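Long-range contacts in afamin (PDB 6FAK), which carries hydrophobic molecules in body fluids, binding vitamin E and keeping lipidated Wnt proteins soluble and active: residues P155-V160 / Q190-F195; K225-E230 / D299-D304; S275-E280 / N295-D300. All blocks are in the same frame, centred on the assembly; numbering follows the deposited sequence.

Contact 1: residues P155-V160 / Q190-F195; sequences PTLLTV and QYLKAF
The ring of Tyr191 meets the methyl CG2 of Val160 at its edge, near the ring plane, with Tyr191 CD2 and Val160 CG2 3.8 Å apart. One face of the same ring is covered from within its own helix by Phe195, whose CD1 lies 3.7 Å above the plane of the Tyr191 ring and is offset toward the rim; the Phe195 ring in turn has Tyr191 O at its edge, in plane. The methyl CG2 atoms of Thr156 and Thr159 both approach Tyr191 CE2 obliquely. With CG anti to the backbone N (chi1 -177°), the tyrosine ring comes alongside Thr156, Thr159 and Val160, and its OH hydrogen-bonds Gln291 on helix 288-295. Here two helices of the all-helical albumin fold run antiparallel at 172°, their local axes 10.2 Å apart, and the long helix 177-209 leads from the first albumin domain into the second. Beta-branched Val160 and Thr156 present methyls close to their helix, whereas the longer Leu157 and Leu192 meet by their ends, CD1 to CD1 at 3.8 Å. The Val160 methyl sits between the tyrosine edge and Leu192, its CG2 3.9 Å from Leu192 CB. Thr156 serves two environments: its CG2 packs 3.8 Å from Phe195 CB, and its OG1 hydrogen-bonds the side chains of Gln291 and Gln199. Thr159 OG1 donates to Pro155 O at 3.0 Å, from the opposite face of that carbonyl to Thr159 N.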
loop_
_atom_site.group_PDB
_atom_site.type_symbol
_atom_site.label_atom_id
_atom_site.label_comp_id
_atom_site.label_asym_id
_atom_site.label_seq_id
_atom_site.Cartn_x
_atom_site.Cartn_y
_atom_site.Cartn_z
ATOM N N PRO A 155 -12.220 -7.572 -3.037
ATOM C CA PRO A 155 -12.245 -8.664 -2.071
ATOM C C PRO A 155 -11.738 -8.215 -0.692
ATOM O O PRO A 155 -12.272 -8.629 0.343
ATOM C CB PRO A 155 -11.300 -9.709 -2.702
ATOM C CG PRO A 155 -11.369 -9.437 -4.159
ATOM C CD PRO A 155 -11.519 -7.962 -4.281
ATOM N N THR A 156 -10.753 -7.317 -0.667
ATOM C CA THR A 156 -10.241 -6.755 0.572
ATOM C C THR A 156 -11.297 -5.902 1.324
ATOM O O THR A 156 -11.536 -6.090 2.539
ATOM C CB THR A 156 -8.950 -5.963 0.326
ATOM O OG1 THR A 156 -8.012 -6.834 -0.325
ATOM C CG2 THR A 156 -8.392 -5.459 1.631
ATOM N N LEU A 157 -11.932 -5.003 0.587
ATOM C CA LEU A 157 -12.935 -4.108 1.129
ATOM C C LEU A 157 -14.144 -4.867 1.658
ATOM O O LEU A 157 -14.695 -4.511 2.737
ATOM C CB LEU A 157 -13.398 -3.085 0.080
ATOM C CG LEU A 157 -13.070 -1.613 0.176
ATOM C CD1 LEU A 157 -11.850 -1.257 1.041
ATOM C CD2 LEU A 157 -12.994 -0.962 -1.194
ATOM N N LEU A 158 -14.585 -5.862 0.905
ATOM C CA LEU A 158 -15.695 -6.744 1.367
ATOM C C LEU A 158 -15.337 -7.536 2.650
ATOM O O LEU A 158 -16.165 -7.703 3.544
ATOM C CB LEU A 158 -16.120 -7.705 0.273
ATOM C CG LEU A 158 -16.770 -7.106 -0.963
ATOM C CD1 LEU A 158 -16.819 -8.151 -2.070
ATOM C CD2 LEU A 158 -18.154 -6.577 -0.696
ATOM N N THR A 159 -14.120 -8.041 2.740
ATOM C CA THR A 159 -13.639 -8.646 3.959
ATOM C C THR A 159 -13.606 -7.654 5.126
ATOM O O THR A 159 -13.989 -7.990 6.289
ATOM C CB THR A 159 -12.245 -9.275 3.740
ATOM O OG1 THR A 159 -12.364 -10.319 2.770
ATOM C CG2 THR A 159 -11.679 -9.854 5.040
ATOM N N VAL A 160 -13.112 -6.458 4.843
ATOM C CA VAL A 160 -13.104 -5.396 5.831
ATOM C C VAL A 160 -14.548 -5.099 6.312
ATOM O O VAL A 160 -14.766 -5.001 7.506
ATOM C CB VAL A 160 -12.296 -4.158 5.302
ATOM C CG1 VAL A 160 -12.537 -2.912 6.132
ATOM C CG2 VAL A 160 -10.816 -4.491 5.339
ATOM N N GLN A 190 -5.942 -1.810 10.724
ATOM C CA GLN A 190 -4.589 -2.200 10.369
ATOM C C GLN A 190 -4.547 -3.130 9.150
ATOM O O GLN A 190 -3.635 -3.046 8.325
ATOM C CB GLN A 190 -3.871 -2.819 11.551
ATOM C CG GLN A 190 -3.615 -1.767 12.628
ATOM C CD GLN A 190 -3.034 -2.326 13.926
ATOM O OE1 GLN A 190 -3.208 -3.514 14.269
ATOM N NE2 GLN A 190 -2.324 -1.457 14.658
ATOM N N TYR A 191 -5.497 -4.051 9.080
ATOM C CA TYR A 191 -5.611 -4.964 7.962
ATOM C C TYR A 191 -5.834 -4.166 6.656
ATOM O O TYR A 191 -5.116 -4.308 5.644
ATOM C CB TYR A 191 -6.766 -5.895 8.212
ATOM C CG TYR A 191 -6.934 -6.928 7.154
ATOM C CD1 TYR A 191 -6.165 -8.077 7.179
ATOM C CD2 TYR A 191 -7.871 -6.774 6.135
ATOM C CE1 TYR A 191 -6.319 -9.055 6.219
ATOM C CE2 TYR A 191 -8.034 -7.748 5.158
ATOM C CZ TYR A 191 -7.253 -8.885 5.197
ATOM O OH TYR A 191 -7.386 -9.884 4.241
ATOM N N LEU A 192 -6.818 -3.280 6.727
ATOM C CA LEU A 192 -7.174 -2.445 5.603
ATOM C C LEU A 192 -5.926 -1.628 5.157
ATOM O O LEU A 192 -5.578 -1.641 3.987
ATOM C CB LEU A 192 -8.380 -1.544 5.957
ATOM C CG LEU A 192 -8.624 -0.424 4.942
ATOM C CD1 LEU A 192 -9.040 -1.019 3.619
ATOM C CD2 LEU A 192 -9.664 0.560 5.442
ATOM N N LYS A 193 -5.261 -0.965 6.087
ATOM C CA LYS A 193 -4.119 -0.124 5.743
ATOM C C LYS A 193 -2.925 -0.921 5.240
ATOM O O LYS A 193 -2.286 -0.478 4.271
ATOM C CB LYS A 193 -3.725 0.806 6.877
ATOM C CG LYS A 193 -4.729 1.923 7.162
ATOM C CD LYS A 193 -5.572 2.412 5.967
ATOM C CE LYS A 193 -6.617 3.440 6.414
ATOM N NZ LYS A 193 -7.341 4.083 5.281
ATOM N N ALA A 194 -2.670 -2.095 5.810
ATOM C CA ALA A 194 -1.617 -2.972 5.289
ATOM C C ALA A 194 -1.862 -3.448 3.837
ATOM O O ALA A 194 -0.978 -3.330 2.991
ATOM C CB ALA A 194 -1.405 -4.187 6.182
ATOM N N PHE A 195 -3.032 -4.029 3.569
ATOM C CA PHE A 195 -3.390 -4.423 2.208
ATOM C C PHE A 195 -3.451 -3.292 1.179
ATOM O O PHE A 195 -2.956 -3.434 0.050
ATOM C CB PHE A 195 -4.637 -5.267 2.157
ATOM C CG PHE A 195 -4.397 -6.685 2.414
ATOM C CD1 PHE A 195 -4.206 -7.144 3.696
ATOM C CD2 PHE A 195 -4.365 -7.583 1.389
ATOM C CE1 PHE A 195 -3.997 -8.491 3.958
ATOM C CE2 PHE A 195 -4.127 -8.936 1.622
ATOM C CZ PHE A 195 -3.951 -9.387 2.919
#

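Contact 2: residues K225-E230 / D299-D304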
loop_
_atom_site.group_PDB
_atom_site.type_symbol
_atom_site.label_atom_id
_atom_site.label_comp_id
_atom_site.label_asym_id
_atom_site.label_seq_id
_atom_site.Cartn_x
_atom_site.Cartn_y
_atom_site.Cartn_z
ATOM N N LYS A 225 6.467 -18.539 -0.750
ATOM C CA LYS A 225 5.305 -19.048 -0.042
ATOM C C LYS A 225 5.043 -20.532 -0.290
ATOM O O LYS A 225 4.631 -21.248 0.632
ATOM C CB LYS A 225 4.073 -18.237 -0.446
ATOM C CG LYS A 225 2.848 -18.521 0.409
ATOM C CD LYS A 225 1.667 -17.720 -0.103
ATOM C CE LYS A 225 0.440 -17.835 0.800
ATOM N NZ LYS A 225 0.406 -16.679 1.746
ATOM N N PHE A 226 5.265 -20.988 -1.523
ATOM C CA PHE A 226 4.991 -22.379 -1.918
ATOM C C PHE A 226 6.266 -22.996 -2.463
ATOM O O PHE A 226 6.355 -23.308 -3.642
ATOM C CB PHE A 226 3.895 -22.435 -2.989
ATOM C CG PHE A 226 2.617 -21.744 -2.593
ATOM C CD1 PHE A 226 1.965 -22.081 -1.415
ATOM C CD2 PHE A 226 2.040 -20.793 -3.418
ATOM C CE1 PHE A 226 0.792 -21.454 -1.037
ATOM C CE2 PHE A 226 0.862 -20.156 -3.056
ATOM C CZ PHE A 226 0.233 -20.490 -1.853
ATOM N N PRO A 227 7.258 -23.209 -1.603
ATOM C CA PRO A 227 8.551 -23.623 -2.117
ATOM C C PRO A 227 8.588 -25.054 -2.659
ATOM O O PRO A 227 9.557 -25.399 -3.314
ATOM C CB PRO A 227 9.462 -23.488 -0.911
ATOM C CG PRO A 227 8.574 -23.628 0.261
ATOM C CD PRO A 227 7.302 -22.978 -0.148
ATOM N N LYS A 228 7.552 -25.853 -2.430
ATOM C CA LYS A 228 7.503 -27.193 -3.033
ATOM C C LYS A 228 6.834 -27.230 -4.424
ATOM O O LYS A 228 6.813 -28.271 -5.051
ATOM C CB LYS A 228 6.860 -28.194 -2.046
ATOM C CG LYS A 228 5.352 -28.329 -2.101
ATOM C CD LYS A 228 4.827 -29.465 -1.211
ATOM C CE LYS A 228 4.022 -30.501 -2.009
ATOM N NZ LYS A 228 2.965 -31.138 -1.179
ATOM N N ILE A 229 6.307 -26.107 -4.921
ATOM C CA ILE A 229 5.636 -26.062 -6.227
ATOM C C ILE A 229 6.589 -26.355 -7.384
ATOM O O ILE A 229 7.754 -25.976 -7.315
ATOM C CB ILE A 229 4.975 -24.663 -6.420
ATOM C CG1 ILE A 229 3.956 -24.655 -7.556
ATOM C CG2 ILE A 229 6.035 -23.566 -6.645
ATOM C CD1 ILE A 229 3.246 -23.306 -7.636
ATOM N N GLU A 230 6.113 -27.008 -8.451
ATOM C CA GLU A 230 6.906 -27.184 -9.716
ATOM C C GLU A 230 6.914 -25.935 -10.554
ATOM O O GLU A 230 5.900 -25.217 -10.613
ATOM C CB GLU A 230 6.420 -28.370 -10.582
ATOM C CG GLU A 230 5.859 -28.079 -12.004
ATOM C CD GLU A 230 6.682 -28.609 -13.213
ATOM O OE1 GLU A 230 7.758 -28.007 -13.588
ATOM O OE2 GLU A 230 6.189 -29.592 -13.870
ATOM N N ASP A 299 4.932 -22.136 3.639
ATOM C CA ASP A 299 5.087 -23.587 3.760
ATOM C C ASP A 299 6.564 -23.908 4.049
ATOM O O ASP A 299 7.456 -23.113 3.720
ATOM C CB ASP A 299 4.599 -24.255 2.461
ATOM C CG ASP A 299 4.532 -25.775 2.538
ATOM O OD1 ASP A 299 4.997 -26.379 3.522
ATOM O OD2 ASP A 299 4.005 -26.383 1.588
ATOM N N ASP A 300 6.811 -25.045 4.699
ATOM C CA ASP A 300 8.178 -25.510 4.970
ATOM C C ASP A 300 8.820 -25.874 3.640
ATOM O O ASP A 300 8.162 -26.473 2.779
ATOM C CB ASP A 300 8.198 -26.763 5.864
ATOM C CG ASP A 300 7.467 -26.577 7.191
ATOM O OD1 ASP A 300 6.985 -25.463 7.483
ATOM O OD2 ASP A 300 7.375 -27.573 7.945
ATOM N N ARG A 301 10.095 -25.520 3.472
ATOM C CA ARG A 301 10.861 -25.938 2.294
ATOM C C ARG A 301 10.987 -27.450 2.271
ATOM O O ARG A 301 11.099 -28.067 3.332
ATOM C CB ARG A 301 12.271 -25.355 2.303
ATOM C CG ARG A 301 12.391 -23.971 1.703
ATOM C CD ARG A 301 13.844 -23.543 1.772
ATOM N NE ARG A 301 14.231 -23.128 3.122
ATOM C CZ ARG A 301 15.479 -23.084 3.595
ATOM N NH1 ARG A 301 16.512 -23.475 2.835
ATOM N NH2 ARG A 301 15.702 -22.661 4.834
ATOM N N PRO A 302 10.958 -28.054 1.067
ATOM C CA PRO A 302 11.372 -29.450 0.967
ATOM C C PRO A 302 12.724 -29.662 1.658
ATOM O O PRO A 302 13.732 -29.136 1.208
ATOM C CB PRO A 302 11.457 -29.681 -0.548
ATOM C CG PRO A 302 10.432 -28.758 -1.117
ATOM C CD PRO A 302 10.367 -27.565 -0.195
ATOM N N LYS A 303 12.695 -30.348 2.802
ATOM C CA LYS A 303 13.891 -30.861 3.516
ATOM C C LYS A 303 15.158 -31.125 2.647
ATOM O O LYS A 303 16.280 -30.779 3.057
ATOM C CB LYS A 303 13.513 -32.118 4.342
ATOM C CG LYS A 303 12.613 -33.147 3.640
ATOM C CD LYS A 303 12.107 -34.255 4.567
ATOM C CE LYS A 303 13.221 -35.143 5.111
ATOM N NZ LYS A 303 13.596 -34.790 6.510
ATOM N N ASP A 304 14.969 -31.686 1.448
ATOM C CA ASP A 304 16.061 -31.876 0.479
ATOM C C ASP A 304 16.555 -30.618 -0.308
ATOM O O ASP A 304 17.318 -30.774 -1.274
ATOM C CB ASP A 304 15.677 -32.972 -0.537
ATOM C CG ASP A 304 14.836 -32.436 -1.710
ATOM O OD1 ASP A 304 13.754 -31.832 -1.489
ATOM O OD2 ASP A 304 15.275 -32.619 -2.864
HETATM O O HOH W 1 5.039 -25.429 -1.064
#
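Pro227 presses its ring against the backbone of residues 299-301, its CG lying 3.7 Å from Asp299 O and 3.8 Å from Arg301 CA. The two segments are loops of the second albumin domain: Phe226 to Ile229 form a type I beta turn between helix 216-225 and helix 231-250. Residues 299-302 run in an extended conformation, in the loop after helix 288-295. Proline suits this place twice over, since its phi of -71° fits the second position of the turn and its compact ring can lie close to the neighbouring backbone. The turn is closed by Ile229 N bonding to Phe226 O. At the start of the contact, Asp299 N donates to Lys225 O at 3.1 Å, with an N-H...O angle of 160°. The amino group of Lys225 turns the other way and hydrogen-bonds the backbone oxygens of Ile293 and Ser296, tying the end of its helix to the end of helix 288-295. Further along, a second proline continues the packing, for Pro302 CG rests 3.7 Å from Lys228 CB.

The outer side is looser and more polar. Arg301 lays only the base of its chain on the proline, CG to Pro227 CB 4.0 Å; beyond CG the chain heads away from Pro227, toward Pro342. Lys228 likewise gives its CB to the contact and leads its amino group off; NZ stays 5.6 Å from Asp299 OD2, although the opposite charges probably attract weakly. Between these loops a water accepts from Lys228 N at 2.9 Å and donates to Asp299 OD2, an oxygen that Ser276 also approaches.

Contact 3: residues S275-E280 / N295-D300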
loop_
_atom_site.group_PDB
_atom_site.type_symbol
_atom_site.label_atom_id
_atom_site.label_comp_id
_atom_site.label_asym_id
_atom_site.label_seq_id
_atom_site.Cartn_x
_atom_site.Cartn_y
_atom_site.Cartn_z
ATOM N N SER A 275 0.971 -26.734 -1.698
ATOM C CA SER A 275 1.113 -26.320 -0.307
ATOM C C SER A 275 0.616 -27.372 0.675
ATOM O O SER A 275 -0.083 -28.316 0.312
ATOM C CB SER A 275 0.361 -25.009 -0.075
ATOM O OG SER A 275 0.746 -24.377 1.142
ATOM N N SER A 276 1.034 -27.188 1.922
ATOM C CA SER A 276 0.623 -27.997 3.052
ATOM C C SER A 276 -0.191 -27.195 4.080
ATOM O O SER A 276 -0.971 -27.791 4.823
ATOM C CB SER A 276 1.881 -28.566 3.712
ATOM O OG SER A 276 1.574 -29.613 4.604
ATOM N N LYS A 277 -0.021 -25.863 4.110
ATOM C CA LYS A 277 -0.524 -25.002 5.192
ATOM C C LYS A 277 -1.723 -24.116 4.794
ATOM O O LYS A 277 -1.770 -22.936 5.168
ATOM C CB LYS A 277 0.608 -24.086 5.689
ATOM C CG LYS A 277 1.846 -24.787 6.218
ATOM C CD LYS A 277 2.664 -23.818 7.065
ATOM C CE LYS A 277 3.992 -24.393 7.516
ATOM N NZ LYS A 277 3.829 -25.656 8.278
ATOM N N ILE A 278 -2.688 -24.670 4.054
ATOM C CA ILE A 278 -3.841 -23.886 3.555
ATOM C C ILE A 278 -5.166 -24.680 3.506
ATOM O O ILE A 278 -6.025 -24.418 2.657
ATOM C CB ILE A 278 -3.538 -23.285 2.146
ATOM C CG1 ILE A 278 -3.086 -24.386 1.175
ATOM C CG2 ILE A 278 -2.488 -22.174 2.226
ATOM C CD1 ILE A 278 -3.356 -24.074 -0.280
ATOM N N LYS A 279 -5.351 -25.624 4.429
ATOM C CA LYS A 279 -6.528 -26.511 4.399
ATOM C C LYS A 279 -7.793 -25.833 4.906
ATOM O O LYS A 279 -8.852 -25.948 4.287
ATOM C CB LYS A 279 -6.276 -27.775 5.213
ATOM C CG LYS A 279 -7.236 -28.913 4.893
ATOM C CD LYS A 279 -7.086 -29.453 3.474
ATOM C CE LYS A 279 -5.674 -29.959 3.207
ATOM N NZ LYS A 279 -5.606 -30.899 2.058
ATOM N N GLU A 280 -7.676 -25.145 6.042
ATOM C CA GLU A 280 -8.794 -24.389 6.621
ATOM C C GLU A 280 -9.170 -23.203 5.729
ATOM O O GLU A 280 -10.308 -22.724 5.795
ATOM C CB GLU A 280 -8.482 -23.901 8.050
ATOM C CG GLU A 280 -9.723 -23.584 8.890
ATOM C CD GLU A 280 -9.527 -22.420 9.854
ATOM O OE1 GLU A 280 -10.385 -21.505 9.873
ATOM O OE2 GLU A 280 -8.514 -22.416 10.588
ATOM N N ASN A 295 -2.988 -14.631 3.938
ATOM C CA ASN A 295 -2.458 -14.554 5.302
ATOM C C ASN A 295 -1.823 -15.843 5.837
ATOM O O ASN A 295 -1.168 -15.792 6.874
ATOM C CB ASN A 295 -3.559 -14.087 6.276
ATOM C CG ASN A 295 -3.781 -12.590 6.224
ATOM O OD1 ASN A 295 -3.241 -11.843 7.043
ATOM N ND2 ASN A 295 -4.555 -12.141 5.244
ATOM N N SER A 296 -1.999 -16.986 5.169
ATOM C CA SER A 296 -1.383 -18.219 5.655
ATOM C C SER A 296 0.137 -18.043 5.632
ATOM O O SER A 296 0.676 -17.263 4.832
ATOM C CB SER A 296 -1.830 -19.437 4.850
ATOM O OG SER A 296 -1.348 -19.392 3.518
ATOM N N ASN A 297 0.825 -18.714 6.548
ATOM C CA ASN A 297 2.287 -18.597 6.627
ATOM C C ASN A 297 2.967 -19.385 5.498
ATOM O O ASN A 297 2.320 -20.177 4.783
ATOM C CB ASN A 297 2.827 -18.990 8.021
ATOM C CG ASN A 297 2.369 -20.364 8.488
ATOM O OD1 ASN A 297 1.600 -21.044 7.809
ATOM N ND2 ASN A 297 2.827 -20.766 9.673
ATOM N N LYS A 298 4.268 -19.134 5.333
ATOM C CA LYS A 298 5.089 -19.809 4.321
ATOM C C LYS A 298 5.169 -21.303 4.649
ATOM O O LYS A 298 5.404 -21.685 5.802
ATOM C CB LYS A 298 6.508 -19.214 4.233
ATOM C CG LYS A 298 6.573 -17.711 3.908
ATOM C CD LYS A 298 8.006 -17.258 3.573
ATOM C CE LYS A 298 8.527 -16.108 4.440
ATOM N NZ LYS A 298 8.211 -14.736 3.937
ATOM N N ASP A 299 4.932 -22.136 3.639
ATOM C CA ASP A 299 5.087 -23.587 3.760
ATOM C C ASP A 299 6.564 -23.908 4.049
ATOM O O ASP A 299 7.456 -23.113 3.720
ATOM C CB ASP A 299 4.599 -24.255 2.461
ATOM C CG ASP A 299 4.532 -25.775 2.538
ATOM O OD1 ASP A 299 4.997 -26.379 3.522
ATOM O OD2 ASP A 299 4.005 -26.383 1.588
ATOM N N ASP A 300 6.811 -25.045 4.699
ATOM C CA ASP A 300 8.178 -25.510 4.970
ATOM C C ASP A 300 8.820 -25.874 3.640
ATOM O O ASP A 300 8.162 -26.473 2.779
ATOM C CB ASP A 300 8.198 -26.763 5.864
ATOM C CG ASP A 300 7.467 -26.577 7.191
ATOM O OD1 ASP A 300 6.985 -25.463 7.483
ATOM O OD2 ASP A 300 7.375 -27.573 7.945
#
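Lys277 NZ forms a salt bridge with Asp300 OD1 at 3.3 Å, long enough to be weak, and Ser276 N makes a weak hydrogen bond to Asp299 OD2, with an N-H...O angle of only 127°. The lysine chain is extended until it bends at its last torsion (chi4 -57°), and it crosses the Asp300 side chain at about a right angle. Asp300 OD1 therefore lies beside the end of the chain rather than straight ahead of it, 3.2 Å from Lys277 CE. Asp299 OD1, 5.0 Å from Lys277 NZ, may add to the favourable field around the ammonium group. Lysine suits this place because its long, flexible chain spans Asn297 and the Lys298 carbonyl to bring its charge to Asp300; Lys277 CD passes close to Asn297 OD1, at 3.1 Å. These are loops of the second albumin domain, one lying between helix 253-268 and helix 288-295, the other following helix 288-295, and most of both lies in the region of the pocket for hydrophobic ligands. The short Ser296 side chain lets the neighbouring loop come close: its CB sits 3.5 Å from Lys277 O, and its OG hydrogen-bonds Ile293 O. Ile278 sets its methyl CG2 tightly against this serine, 3.3 Å from Ser296 OG.

Contact 1 comes first along the chain and closes before the others open. Contact 2 opens at residue 225 and contact 3 at 275, and both end on one loop, sharing residues 299-300. Their centres are about 11 Å apart, and they touch where Phe226 packs on Ser275; contact 1 lies about 20 Å from contact 3 and 28 Å from contact 2, centre to centre. Helix 288-295 joins the set: its last residue, Asn295, touches Tyr191 CE1 and Phe195 CZ by its ND2, and the loop after it enters contacts 3 and 2. Contact 1 thus pairs helices at the passage between the first two albumin domains, whereas the others knit loops within the second, which holds the hydrophobic ligand pocket.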